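Local atomic coordinates of Mgp-operon protein 3 (PDB entry 6RJ1), a protein that probably acts with adhesin P1 in attaching Mycoplasma pneumoniae to host cells, by binding sialylated sugars on their surface. Residues Ala541-Phe552 with Gly779-Asp787; Val809-Asp817 with Val893-Asn901. All coordinates share one frame; numbering follows the deposited sequence.

Contact 1. Residues Ala541-Phe552 with Gly779-Asp787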
ATOM      1  N   ALA A 541      -5.359  -1.021  -0.338  1.00 58.81           N
ATOM      2  CA  ALA A 541      -5.956  -2.329  -0.628  1.00 58.41           C
ATOM      3  C   ALA A 541      -7.350  -2.169  -1.264  1.00 63.91           C
ATOM      4  O   ALA A 541      -7.822  -3.072  -1.958  1.00 65.01           O
ATOM      5  CB  ALA A 541      -6.055  -3.152   0.640  1.00 58.99           C
ATOM      6  N   GLY A 542      -7.981  -1.023  -1.025  1.00 59.50           N
ATOM      7  CA  GLY A 542      -9.283  -0.702  -1.576  1.00 59.14           C
ATOM      8  C   GLY A 542     -10.176   0.123  -0.682  1.00 64.03           C
ATOM      9  O   GLY A 542      -9.820   0.449   0.453  1.00 62.96           O
ATOM     10  N   LEU A 543     -11.356   0.457  -1.220  1.00 62.20           N
ATOM     11  CA  LEU A 543     -12.416   1.216  -0.562  1.00 62.73           C
ATOM     12  C   LEU A 543     -13.803   0.760  -1.002  1.00 68.97           C
ATOM     13  O   LEU A 543     -13.989   0.329  -2.145  1.00 69.40           O
ATOM     14  CB  LEU A 543     -12.280   2.767  -0.662  1.00 62.59           C
ATOM     15  CG  LEU A 543     -11.748   3.541  -1.925  1.00 66.63           C
ATOM     16  CD1 LEU A 543     -12.060   2.878  -3.263  1.00 66.50           C
ATOM     17  CD2 LEU A 543     -12.296   4.948  -1.951  1.00 68.09           C
ATOM     18  N   ASP A 544     -14.774   0.855  -0.089  1.00 66.61           N
ATOM     19  CA  ASP A 544     -16.157   0.487  -0.365  1.00 67.46           C
ATOM     20  C   ASP A 544     -17.122   1.286   0.509  1.00 72.24           C
ATOM     21  O   ASP A 544     -16.711   1.844   1.525  1.00 70.70           O
ATOM     22  CB  ASP A 544     -16.378  -1.033  -0.192  1.00 69.71           C
ATOM     23  CG  ASP A 544     -17.574  -1.604  -0.945  1.00 86.65           C
ATOM     24  OD1 ASP A 544     -18.169  -0.870  -1.780  1.00 88.66           O
ATOM     25  OD2 ASP A 544     -17.919  -2.784  -0.705  1.00 95.71           O
ATOM     26  N   VAL A 545     -18.398   1.365   0.092  1.00 70.46           N
ATOM     27  CA  VAL A 545     -19.436   2.056   0.853  1.00 70.93           C
ATOM     28  C   VAL A 545     -20.395   1.034   1.486  1.00 75.33           C
ATOM     29  O   VAL A 545     -20.706   0.005   0.881  1.00 74.68           O
ATOM     30  CB  VAL A 545     -20.165   3.194   0.085  1.00 75.24           C
ATOM     31  CG1 VAL A 545     -19.186   4.270  -0.380  1.00 74.82           C
ATOM     32  CG2 VAL A 545     -20.984   2.662  -1.089  1.00 75.47           C
ATOM     33  N   VAL A 546     -20.814   1.305   2.723  1.00 72.77           N
ATOM     34  CA  VAL A 546     -21.711   0.447   3.501  1.00 73.17           C
ATOM     35  C   VAL A 546     -22.350   1.290   4.615  1.00 78.98           C
ATOM     36  O   VAL A 546     -21.649   2.066   5.268  1.00 79.19           O
ATOM     37  CB  VAL A 546     -21.002  -0.858   4.015  1.00 76.73           C
ATOM     38  CG1 VAL A 546     -19.773  -0.558   4.881  1.00 76.14           C
ATOM     39  CG2 VAL A 546     -21.969  -1.799   4.728  1.00 76.28           C
ATOM     40  N   ALA A 547     -23.684   1.168   4.795  1.00 76.65           N
ATOM     41  CA  ALA A 547     -24.471   1.895   5.801  1.00 76.59           C
ATOM     42  C   ALA A 547     -24.161   3.408   5.818  1.00 80.46           C
ATOM     43  O   ALA A 547     -23.867   3.966   6.881  1.00 79.33           O
ATOM     44  CB  ALA A 547     -24.277   1.273   7.186  1.00 77.22           C
ATOM     45  N   ASP A 548     -24.193   4.044   4.611  1.00 77.80           N
ATOM     46  CA  ASP A 548     -23.928   5.473   4.344  1.00 78.28           C
ATOM     47  C   ASP A 548     -22.528   5.939   4.812  1.00 81.42           C
ATOM     48  O   ASP A 548     -22.310   7.131   5.059  1.00 81.55           O
ATOM     49  CB  ASP A 548     -25.046   6.377   4.913  1.00 80.99           C
ATOM     50  CG  ASP A 548     -26.425   6.130   4.331  1.00100.78           C
ATOM     51  OD1 ASP A 548     -26.537   6.024   3.085  1.00104.00           O
ATOM     52  OD2 ASP A 548     -27.399   6.062   5.117  1.00108.08           O
ATOM     53  N   HIS A 549     -21.574   5.003   4.876  1.00 76.74           N
ATOM     54  CA  HIS A 549     -20.207   5.258   5.317  1.00 76.04           C
ATOM     55  C   HIS A 549     -19.195   4.628   4.381  1.00 77.80           C
ATOM     56  O   HIS A 549     -19.476   3.594   3.769  1.00 76.59           O
ATOM     57  CB  HIS A 549     -20.000   4.685   6.725  1.00 77.07           C
ATOM     58  CG  HIS A 549     -20.589   5.512   7.823  1.00 81.01           C
ATOM     59  ND1 HIS A 549     -21.959   5.582   8.021  1.00 82.96           N
ATOM     60  CD2 HIS A 549     -19.971   6.258   8.766  1.00 83.16           C
ATOM     61  CE1 HIS A 549     -22.131   6.389   9.053  1.00 82.64           C
ATOM     62  NE2 HIS A 549     -20.963   6.813   9.541  1.00 83.08           N
ATOM     63  N   LEU A 550     -17.999   5.236   4.307  1.00 73.36           N
ATOM     64  CA  LEU A 550     -16.890   4.735   3.507  1.00 72.56           C
ATOM     65  C   LEU A 550     -15.967   3.880   4.384  1.00 74.72           C
ATOM     66  O   LEU A 550     -15.590   4.279   5.481  1.00 74.47           O
ATOM     67  CB  LEU A 550     -16.100   5.884   2.851  1.00 72.54           C
ATOM     68  CG  LEU A 550     -14.874   5.460   2.016  1.00 77.42           C
ATOM     69  CD1 LEU A 550     -15.269   5.093   0.600  1.00 77.85           C
ATOM     70  CD2 LEU A 550     -13.792   6.519   2.034  1.00 78.75           C
ATOM     71  N   VAL A 551     -15.601   2.715   3.878  1.00 68.95           N
ATOM     72  CA  VAL A 551     -14.691   1.802   4.536  1.00 67.41           C
ATOM     73  C   VAL A 551     -13.455   1.669   3.631  1.00 69.51           C
ATOM     74  O   VAL A 551     -13.587   1.599   2.410  1.00 69.53           O
ATOM     75  CB  VAL A 551     -15.403   0.461   4.838  1.00 70.74           C
ATOM     76  CG1 VAL A 551     -14.406  -0.636   5.166  1.00 71.25           C
ATOM     77  CG2 VAL A 551     -16.399   0.625   5.980  1.00 70.16           C
ATOM     78  N   PHE A 552     -12.258   1.697   4.225  1.00 63.76           N
ATOM     79  CA  PHE A 552     -11.003   1.565   3.488  1.00 61.64           C
ATOM     80  C   PHE A 552      -9.979   0.745   4.281  1.00 61.93           C
ATOM     81  O   PHE A 552     -10.109   0.568   5.499  1.00 60.82           O
ATOM     82  CB  PHE A 552     -10.437   2.953   3.105  1.00 63.05           C
ATOM     83  CG  PHE A 552      -9.659   3.626   4.211  1.00 64.27           C
ATOM     84  CD1 PHE A 552     -10.317   4.297   5.240  1.00 67.14           C
ATOM     85  CD2 PHE A 552      -8.269   3.554   4.251  1.00 65.53           C
ATOM     86  CE1 PHE A 552      -9.597   4.888   6.286  1.00 67.38           C
ATOM     87  CE2 PHE A 552      -7.552   4.129   5.305  1.00 67.71           C
ATOM     88  CZ  PHE A 552      -8.222   4.792   6.314  1.00 65.61           C
ATOM     89  N   GLY A 779      -1.727  -6.121   0.092  1.00 57.74           N
ATOM     90  CA  GLY A 779      -3.154  -6.197   0.370  1.00 57.61           C
ATOM     91  C   GLY A 779      -3.973  -5.747  -0.814  1.00 60.93           C
ATOM     92  O   GLY A 779      -3.662  -4.729  -1.426  1.00 60.66           O
ATOM     93  N   THR A 780      -5.024  -6.506  -1.142  1.00 58.16           N
ATOM     94  CA  THR A 780      -5.880  -6.243  -2.297  1.00 58.10           C
ATOM     95  C   THR A 780      -7.332  -6.678  -2.066  1.00 62.88           C
ATOM     96  O   THR A 780      -7.605  -7.544  -1.232  1.00 62.57           O
ATOM     97  CB  THR A 780      -5.263  -6.929  -3.559  1.00 61.44           C
ATOM     98  OG1 THR A 780      -5.931  -6.496  -4.743  1.00 57.31           O
ATOM     99  CG2 THR A 780      -5.289  -8.457  -3.485  1.00 61.36           C
ATOM    100  N   GLY A 781      -8.225  -6.094  -2.854  1.00 60.04           N
ATOM    101  CA  GLY A 781      -9.636  -6.434  -2.911  1.00 60.00           C
ATOM    102  C   GLY A 781     -10.473  -6.142  -1.696  1.00 64.69           C
ATOM    103  O   GLY A 781     -11.197  -7.028  -1.241  1.00 64.43           O
ATOM    104  N   LEU A 782     -10.445  -4.897  -1.191  1.00 62.05           N
ATOM    105  CA  LEU A 782     -11.313  -4.571  -0.065  1.00 62.30           C
ATOM    106  C   LEU A 782     -12.772  -4.514  -0.540  1.00 68.35           C
ATOM    107  O   LEU A 782     -13.078  -3.819  -1.515  1.00 69.37           O
ATOM    108  CB  LEU A 782     -10.928  -3.275   0.662  1.00 62.03           C
ATOM    109  CG  LEU A 782     -11.820  -2.976   1.863  1.00 66.09           C
ATOM    110  CD1 LEU A 782     -11.205  -3.444   3.149  1.00 66.18           C
ATOM    111  CD2 LEU A 782     -12.210  -1.553   1.917  1.00 68.86           C
ATOM    112  N   LYS A 783     -13.648  -5.297   0.114  1.00 63.62           N
ATOM    113  CA  LYS A 783     -15.070  -5.332  -0.187  1.00 62.82           C
ATOM    114  C   LYS A 783     -15.860  -5.442   1.093  1.00 68.54           C
ATOM    115  O   LYS A 783     -15.615  -6.334   1.909  1.00 68.74           O
ATOM    116  CB  LYS A 783     -15.418  -6.507  -1.108  1.00 63.99           C
ATOM    117  CG  LYS A 783     -16.096  -6.103  -2.402  1.00 62.90           C
ATOM    118  CD  LYS A 783     -17.563  -5.754  -2.265  1.00 62.60           C
ATOM    119  CE  LYS A 783     -18.216  -5.620  -3.623  1.00 73.80           C
ATOM    120  NZ  LYS A 783     -17.601  -4.539  -4.463  1.00 80.92           N
ATOM    121  N   ALA A 784     -16.815  -4.535   1.266  1.00 65.82           N
ATOM    122  CA  ALA A 784     -17.709  -4.519   2.416  1.00 65.86           C
ATOM    123  C   ALA A 784     -18.919  -5.390   2.125  1.00 69.67           C
ATOM    124  O   ALA A 784     -19.214  -5.678   0.964  1.00 69.20           O
ATOM    125  CB  ALA A 784     -18.156  -3.097   2.700  1.00 66.79           C
ATOM    126  N   GLY A 785     -19.612  -5.792   3.178  1.00 67.52           N
ATOM    127  CA  GLY A 785     -20.812  -6.606   3.065  1.00 68.32           C
ATOM    128  C   GLY A 785     -21.674  -6.632   4.306  1.00 74.68           C
ATOM    129  O   GLY A 785     -21.157  -6.836   5.404  1.00 73.51           O
ATOM    130  N   VAL A 786     -22.998  -6.443   4.134  1.00 74.81           N
ATOM    131  CA  VAL A 786     -23.985  -6.489   5.229  1.00 75.92           C
ATOM    132  C   VAL A 786     -24.387  -7.949   5.438  1.00 83.95           C
ATOM    133  O   VAL A 786     -24.885  -8.588   4.508  1.00 83.19           O
ATOM    134  CB  VAL A 786     -25.229  -5.580   4.992  1.00 78.92           C
ATOM    135  CG1 VAL A 786     -26.208  -5.654   6.163  1.00 78.33           C
ATOM    136  CG2 VAL A 786     -24.821  -4.137   4.737  1.00 78.73           C
ATOM    137  N   ASP A 787     -24.157  -8.470   6.654  1.00 84.68           N
ATOM    138  CA  ASP A 787     -24.479  -9.842   7.043  1.00 86.67           C
ATOM    139  C   ASP A 787     -25.988 -10.110   6.862  1.00 94.76           C
ATOM    140  O   ASP A 787     -26.803  -9.348   7.395  1.00 95.06           O
ATOM    141  CB  ASP A 787     -24.010 -10.109   8.490  1.00 89.11           C
ATOM    142  CG  ASP A 787     -24.289 -11.498   9.047  1.00104.35           C
ATOM    143  OD1 ASP A 787     -23.986 -12.497   8.347  1.00105.61           O
ATOM    144  OD2 ASP A 787     -24.786 -11.587  10.196  1.00110.63           O
TER

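Contact 2. Residues Val809-Asp817 with Val893-Asn901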
ATOM      1  N   VAL A 809      -6.644 -14.248   4.673  1.00 66.53           N
ATOM      2  CA  VAL A 809      -7.735 -13.290   4.561  1.00 66.59           C
ATOM      3  C   VAL A 809      -7.856 -12.460   5.844  1.00 69.34           C
ATOM      4  O   VAL A 809      -7.729 -12.993   6.951  1.00 68.74           O
ATOM      5  CB  VAL A 809      -9.073 -13.977   4.144  1.00 71.19           C
ATOM      6  CG1 VAL A 809      -9.567 -14.976   5.192  1.00 71.24           C
ATOM      7  CG2 VAL A 809     -10.162 -12.955   3.807  1.00 71.20           C
ATOM      8  N   VAL A 810      -8.099 -11.153   5.684  1.00 65.35           N
ATOM      9  CA  VAL A 810      -8.300 -10.259   6.821  1.00 64.54           C
ATOM     10  C   VAL A 810      -9.727  -9.714   6.790  1.00 67.45           C
ATOM     11  O   VAL A 810     -10.209  -9.248   5.753  1.00 66.35           O
ATOM     12  CB  VAL A 810      -7.206  -9.172   7.045  1.00 67.82           C
ATOM     13  CG1 VAL A 810      -6.336  -8.972   5.821  1.00 68.02           C
ATOM     14  CG2 VAL A 810      -7.776  -7.846   7.546  1.00 67.20           C
ATOM     15  N   ARG A 811     -10.408  -9.849   7.929  1.00 63.40           N
ATOM     16  CA  ARG A 811     -11.766  -9.382   8.133  1.00 62.39           C
ATOM     17  C   ARG A 811     -11.747  -8.178   9.066  1.00 67.17           C
ATOM     18  O   ARG A 811     -11.076  -8.195  10.110  1.00 66.98           O
ATOM     19  CB  ARG A 811     -12.644 -10.498   8.717  1.00 58.23           C
ATOM     20  CG  ARG A 811     -14.118 -10.130   8.745  1.00 63.07           C
ATOM     21  CD  ARG A 811     -14.958 -11.217   9.345  1.00 73.58           C
ATOM     22  NE  ARG A 811     -16.285 -10.720   9.676  1.00 78.87           N
ATOM     23  CZ  ARG A 811     -17.239 -11.450  10.238  1.00 92.16           C
ATOM     24  NH1 ARG A 811     -17.019 -12.723  10.543  1.00 76.48           N
ATOM     25  NH2 ARG A 811     -18.424 -10.917  10.492  1.00 83.03           N
ATOM     26  N   LEU A 812     -12.504  -7.144   8.689  1.00 63.81           N
ATOM     27  CA  LEU A 812     -12.636  -5.910   9.453  1.00 63.75           C
ATOM     28  C   LEU A 812     -14.062  -5.782   9.953  1.00 67.80           C
ATOM     29  O   LEU A 812     -14.992  -5.772   9.156  1.00 66.72           O
ATOM     30  CB  LEU A 812     -12.179  -4.698   8.626  1.00 63.66           C
ATOM     31  CG  LEU A 812     -10.798  -4.837   7.967  1.00 68.19           C
ATOM     32  CD1 LEU A 812     -10.553  -3.724   6.978  1.00 68.95           C
ATOM     33  CD2 LEU A 812      -9.684  -4.947   9.003  1.00 69.13           C
ATOM     34  N   ASN A 813     -14.230  -5.760  11.278  1.00 65.80           N
ATOM     35  CA  ASN A 813     -15.532  -5.730  11.947  1.00 65.65           C
ATOM     36  C   ASN A 813     -15.895  -4.363  12.489  1.00 70.45           C
ATOM     37  O   ASN A 813     -15.040  -3.650  13.020  1.00 68.51           O
ATOM     38  CB  ASN A 813     -15.600  -6.803  13.037  1.00 64.23           C
ATOM     39  CG  ASN A 813     -15.125  -8.147  12.550  1.00 85.46           C
ATOM     40  OD1 ASN A 813     -15.776  -8.807  11.733  1.00 83.95           O
ATOM     41  ND2 ASN A 813     -13.960  -8.569  13.019  1.00 74.21           N
ATOM     42  N   PHE A 814     -17.182  -4.005  12.348  1.00 69.76           N
ATOM     43  CA  PHE A 814     -17.722  -2.709  12.761  1.00 70.54           C
ATOM     44  C   PHE A 814     -18.974  -2.847  13.618  1.00 79.54           C
ATOM     45  O   PHE A 814     -19.679  -3.854  13.528  1.00 80.29           O
ATOM     46  CB  PHE A 814     -18.026  -1.835  11.523  1.00 71.55           C
ATOM     47  CG  PHE A 814     -16.898  -1.720  10.522  1.00 72.20           C
ATOM     48  CD1 PHE A 814     -15.892  -0.778  10.689  1.00 74.88           C
ATOM     49  CD2 PHE A 814     -16.836  -2.561   9.420  1.00 73.51           C
ATOM     50  CE1 PHE A 814     -14.842  -0.683   9.773  1.00 75.31           C
ATOM     51  CE2 PHE A 814     -15.784  -2.466   8.506  1.00 75.90           C
ATOM     52  CZ  PHE A 814     -14.793  -1.530   8.691  1.00 73.87           C
ATOM     53  N   ASN A 815     -19.248  -1.822  14.446  1.00 79.34           N
ATOM     54  CA  ASN A 815     -20.437  -1.732  15.294  1.00 80.67           C
ATOM     55  C   ASN A 815     -21.534  -1.055  14.444  1.00 87.59           C
ATOM     56  O   ASN A 815     -21.397   0.122  14.102  1.00 87.01           O
ATOM     57  CB  ASN A 815     -20.134  -0.922  16.561  1.00 82.13           C
ATOM     58  CG  ASN A 815     -21.250  -0.900  17.573  1.00107.54           C
ATOM     59  OD1 ASN A 815     -22.372  -0.454  17.307  1.00100.02           O
ATOM     60  ND2 ASN A 815     -20.955  -1.366  18.773  1.00101.64           N
ATOM     61  N   PRO A 816     -22.602  -1.776  14.050  1.00 87.14           N
ATOM     62  CA  PRO A 816     -23.626  -1.148  13.192  1.00 88.16           C
ATOM     63  C   PRO A 816     -24.547  -0.136  13.889  1.00 94.73           C
ATOM     64  O   PRO A 816     -25.198   0.666  13.210  1.00 94.52           O
ATOM     65  CB  PRO A 816     -24.394  -2.344  12.633  1.00 89.86           C
ATOM     66  CG  PRO A 816     -24.243  -3.405  13.663  1.00 93.95           C
ATOM     67  CD  PRO A 816     -22.914  -3.195  14.328  1.00 89.16           C
ATOM     68  N   ASP A 817     -24.603  -0.171  15.229  1.00 92.85           N
ATOM     69  CA  ASP A 817     -25.434   0.741  16.018  1.00 93.50           C
ATOM     70  C   ASP A 817     -24.806   2.137  16.150  1.00 97.48           C
ATOM     71  O   ASP A 817     -25.530   3.095  16.446  1.00 98.34           O
ATOM     72  CB  ASP A 817     -25.731   0.155  17.414  1.00 95.69           C
ATOM     73  CG  ASP A 817     -26.250  -1.272  17.423  1.00109.47           C
ATOM     74  OD1 ASP A 817     -27.130  -1.594  16.584  1.00111.22           O
ATOM     75  OD2 ASP A 817     -25.791  -2.062  18.281  1.00113.81           O
ATOM     76  N   VAL A 893     -14.952 -16.182   0.086  1.00 72.93           N
ATOM     77  CA  VAL A 893     -14.705 -15.768   1.461  1.00 72.34           C
ATOM     78  C   VAL A 893     -16.021 -15.845   2.251  1.00 76.77           C
ATOM     79  O   VAL A 893     -17.030 -15.286   1.832  1.00 76.12           O
ATOM     80  CB  VAL A 893     -13.957 -14.420   1.588  1.00 75.73           C
ATOM     81  CG1 VAL A 893     -13.773 -14.035   3.050  1.00 75.66           C
ATOM     82  CG2 VAL A 893     -12.597 -14.482   0.893  1.00 75.34           C
ATOM     83  N   SER A 894     -16.014 -16.583   3.364  1.00 73.66           N
ATOM     84  CA  SER A 894     -17.190 -16.776   4.208  1.00 73.36           C
ATOM     85  C   SER A 894     -16.915 -16.329   5.639  1.00 77.30           C
ATOM     86  O   SER A 894     -15.769 -16.339   6.072  1.00 76.03           O
ATOM     87  CB  SER A 894     -17.610 -18.243   4.195  1.00 76.99           C
ATOM     88  OG  SER A 894     -16.516 -19.122   4.412  1.00 86.75           O
ATOM     89  N   ARG A 895     -17.967 -15.953   6.373  1.00 74.47           N
ATOM     90  CA  ARG A 895     -17.861 -15.540   7.772  1.00 73.97           C
ATOM     91  C   ARG A 895     -17.719 -16.760   8.680  1.00 81.45           C
ATOM     92  O   ARG A 895     -18.319 -17.804   8.410  1.00 80.97           O
ATOM     93  CB  ARG A 895     -19.109 -14.752   8.191  1.00 70.29           C
ATOM     94  CG  ARG A 895     -19.164 -13.327   7.699  1.00 72.58           C
ATOM     95  CD  ARG A 895     -20.439 -12.665   8.174  1.00 74.02           C
ATOM     96  NE  ARG A 895     -20.453 -11.225   7.901  1.00 80.92           N
ATOM     97  CZ  ARG A 895     -20.836 -10.677   6.752  1.00 83.24           C
ATOM     98  NH1 ARG A 895     -21.227 -11.440   5.742  1.00 61.16           N
ATOM     99  NH2 ARG A 895     -20.817  -9.362   6.599  1.00 72.43           N
ATOM    100  N   THR A 896     -16.937 -16.627   9.764  1.00 81.65           N
ATOM    101  CA  THR A 896     -16.734 -17.668  10.786  1.00 83.02           C
ATOM    102  C   THR A 896     -16.751 -17.025  12.175  1.00 90.65           C
ATOM    103  O   THR A 896     -16.415 -15.846  12.313  1.00 90.34           O
ATOM    104  CB  THR A 896     -15.422 -18.472  10.568  1.00 91.40           C
ATOM    105  OG1 THR A 896     -14.292 -17.604  10.592  1.00 92.01           O
ATOM    106  CG2 THR A 896     -15.426 -19.316   9.292  1.00 89.60           C
ATOM    107  N   GLY A 897     -17.137 -17.803  13.183  1.00 90.17           N
ATOM    108  CA  GLY A 897     -17.183 -17.366  14.577  1.00 91.04           C
ATOM    109  C   GLY A 897     -18.492 -16.740  15.015  1.00 97.80           C
ATOM    110  O   GLY A 897     -19.412 -16.565  14.204  1.00 98.04           O
ATOM    111  N   ILE A 898     -18.573 -16.396  16.317  1.00 95.54           N
ATOM    112  CA  ILE A 898     -19.733 -15.758  16.953  1.00 95.84           C
ATOM    113  C   ILE A 898     -19.840 -14.319  16.424  1.00100.04           C
ATOM    114  O   ILE A 898     -18.826 -13.627  16.305  1.00 99.19           O
ATOM    115  CB  ILE A 898     -19.644 -15.799  18.514  1.00 99.25           C
ATOM    116  CG1 ILE A 898     -19.138 -17.180  19.070  1.00100.03           C
ATOM    117  CG2 ILE A 898     -20.957 -15.364  19.193  1.00 99.63           C
ATOM    118  CD1 ILE A 898     -19.956 -18.488  18.724  1.00110.58           C
ATOM    119  N   GLU A 899     -21.065 -13.889  16.090  1.00 97.02           N
ATOM    120  CA  GLU A 899     -21.342 -12.558  15.549  1.00 96.86           C
ATOM    121  C   GLU A 899     -21.923 -11.611  16.609  1.00102.06           C
ATOM    122  O   GLU A 899     -22.448 -12.078  17.623  1.00102.05           O
ATOM    123  CB  GLU A 899     -22.263 -12.656  14.317  1.00 97.91           C
ATOM    124  CG  GLU A 899     -21.713 -13.519  13.185  1.00104.70           C
ATOM    125  CD  GLU A 899     -20.465 -13.019  12.476  1.00110.84           C
ATOM    126  OE1 GLU A 899     -20.410 -11.810  12.151  1.00 91.12           O
ATOM    127  OE2 GLU A 899     -19.554 -13.842  12.228  1.00 92.75           O
ATOM    128  N   PHE A 900     -21.808 -10.283  16.379  1.00 99.20           N
ATOM    129  CA  PHE A 900     -22.303  -9.232  17.275  1.00 99.61           C
ATOM    130  C   PHE A 900     -23.834  -9.270  17.355  1.00107.75           C
ATOM    131  O   PHE A 900     -24.504  -9.293  16.318  1.00107.28           O
ATOM    132  CB  PHE A 900     -21.786  -7.855  16.820  1.00100.87           C
ATOM    133  CG  PHE A 900     -21.956  -6.709  17.794  1.00101.89           C
ATOM    134  CD1 PHE A 900     -21.464  -6.797  19.095  1.00104.56           C
ATOM    135  CD2 PHE A 900     -22.537  -5.512  17.390  1.00103.46           C
ATOM    136  CE1 PHE A 900     -21.610  -5.733  19.990  1.00105.16           C
ATOM    137  CE2 PHE A 900     -22.670  -4.444  18.283  1.00106.14           C
ATOM    138  CZ  PHE A 900     -22.206  -4.563  19.577  1.00104.18           C
ATOM    139  N   ASN A 901     -24.378  -9.327  18.589  1.00107.45           N
ATOM    140  CA  ASN A 901     -25.815  -9.431  18.891  1.00108.83           C
ATOM    141  C   ASN A 901     -26.468 -10.661  18.225  1.00117.12           C
ATOM    142  O   ASN A 901     -27.637 -10.593  17.836  1.00117.50           O
ATOM    143  CB  ASN A 901     -26.606  -8.135  18.571  1.00108.51           C
ATOM    144  CG  ASN A 901     -25.866  -6.823  18.669  1.00125.38           C
ATOM    145  OD1 ASN A 901     -25.818  -6.054  17.703  1.00123.42           O
ATOM    146  ND2 ASN A 901     -25.300  -6.517  19.822  1.00111.32           N
TER

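Contact 1. Residues Ala541-Phe552 with Gly779-Asp787
L782 and D544 carry this contact, in which strands 541-546 and 779-786 run nearly parallel, 13° apart, with axes closing to 4.7 Å. Two hydrogen bonds tie the strands together. L782 N donates to A541 O over 3.3 Å, reaching the oxygen from above the carbonyl plane. Further along, a side chain replaces the backbone acceptor: D544 OD2 takes A784 N at 2.9 Å through its anti lone pair. CG of D544 is swung anti to the backbone N (chi1 -157°), which carries the carboxylate across to the other strand, while OD1 accepts a weak bond from V545 N. Both oxygens thus have an N-H partner, firm at OD2 and weak at OD1.

K783 starts out away from 541-552, but bends at chi2, which brings its CD to 3.4 Å from D544 OD2; a second bend, at chi4, places NZ 4.2 Å from that oxygen, beyond a salt bridge.

The remainder is apolar. L782 crosses V551 at about a right angle, its CD2 4.0 Å from V551 CG1 and also against G542 O and V551 O. V546 meets alternate residues of the strand with its two branches: CG1 rests 3.7 Å from A784 CB, and CG2 meets V786 CG2. At the start, A541 and G542 both face A553 in a classic beta bulge.

Strand 538-546 pairs with 549-563 in a mixed sheet and packs against 457-461; 779-786 pairs with 799-805 in a separate sheet. Near-parallel strands joined from different sheets are consistent with adjacent blades in the beta-propeller clan of the MgpC family.

Contact 2. Residues Val809-Asp817 with Val893-Asn901
R811 reaches across to E899 and R895, and its course explains most of the contact. CB points toward segment 893-901, and CG stands anti to the backbone N (chi1 -171°). The chain stays extended to NE, brushing P913 and A915; NE lies near N813 OD1 at an angle too poor for a hydrogen bond. At CZ the guanidinium slides under R895, whose CG covers one face 3.7 Å from CZ, offset toward the rim. The tip grips E899 end-on: NH1 bonds OE2 at 3.2 Å and NH2 bonds OE1 at 2.7 Å, each using a syn lone pair. With the planes only 7° apart, this is a flat bidentate salt bridge. A914 O also holds NH1 and S800 OG holds NH2, fixing the group's rotation. R895 NE lies 3.3 Å from R811 NH2, a pair of donors whose like charges E899 probably offsets; Y856 takes the far end of R895.

On one flank V809 CG2 touches V893 CG1 at 3.8 Å. On the other, P816 CD abuts the edge of the F900 ring 3.9 Å from CD2, N815 ND2 approaches that ring obliquely, and N901 ND2 sits over its centre.

Strands 809-815 and 893-896 cross at -56° with axes 9.5 Å apart, so side chains bridge them. Each is the third strand of its antiparallel sheet, and the pattern is face-to-face sheet packing, possibly between neighbouring blades of a propeller-like fold.

Contacts 1 and 2 have centres 13 Å apart and share a sheet: strand 779-786 pairs with 799-805, which pairs with 808-815. That sheet is therefore flanked by the 541-552 hairpin in contact 1 and by strand 893-896 in contact 2. R895 joins them most directly, since its NH2 lies 2.8 Å from G785 O in a weak hydrogen bond, with D787 OD1 a distant ion-pair partner of its NE. Apolar links run alongside: V551 CG1 meets F814 CZ at 3.7 Å, and L782 CD1 meets L812 CD1 at 3.9 Å. Together the two contacts are consistent with sheets stacked side by side, the one that begins at 779-786 in the middle.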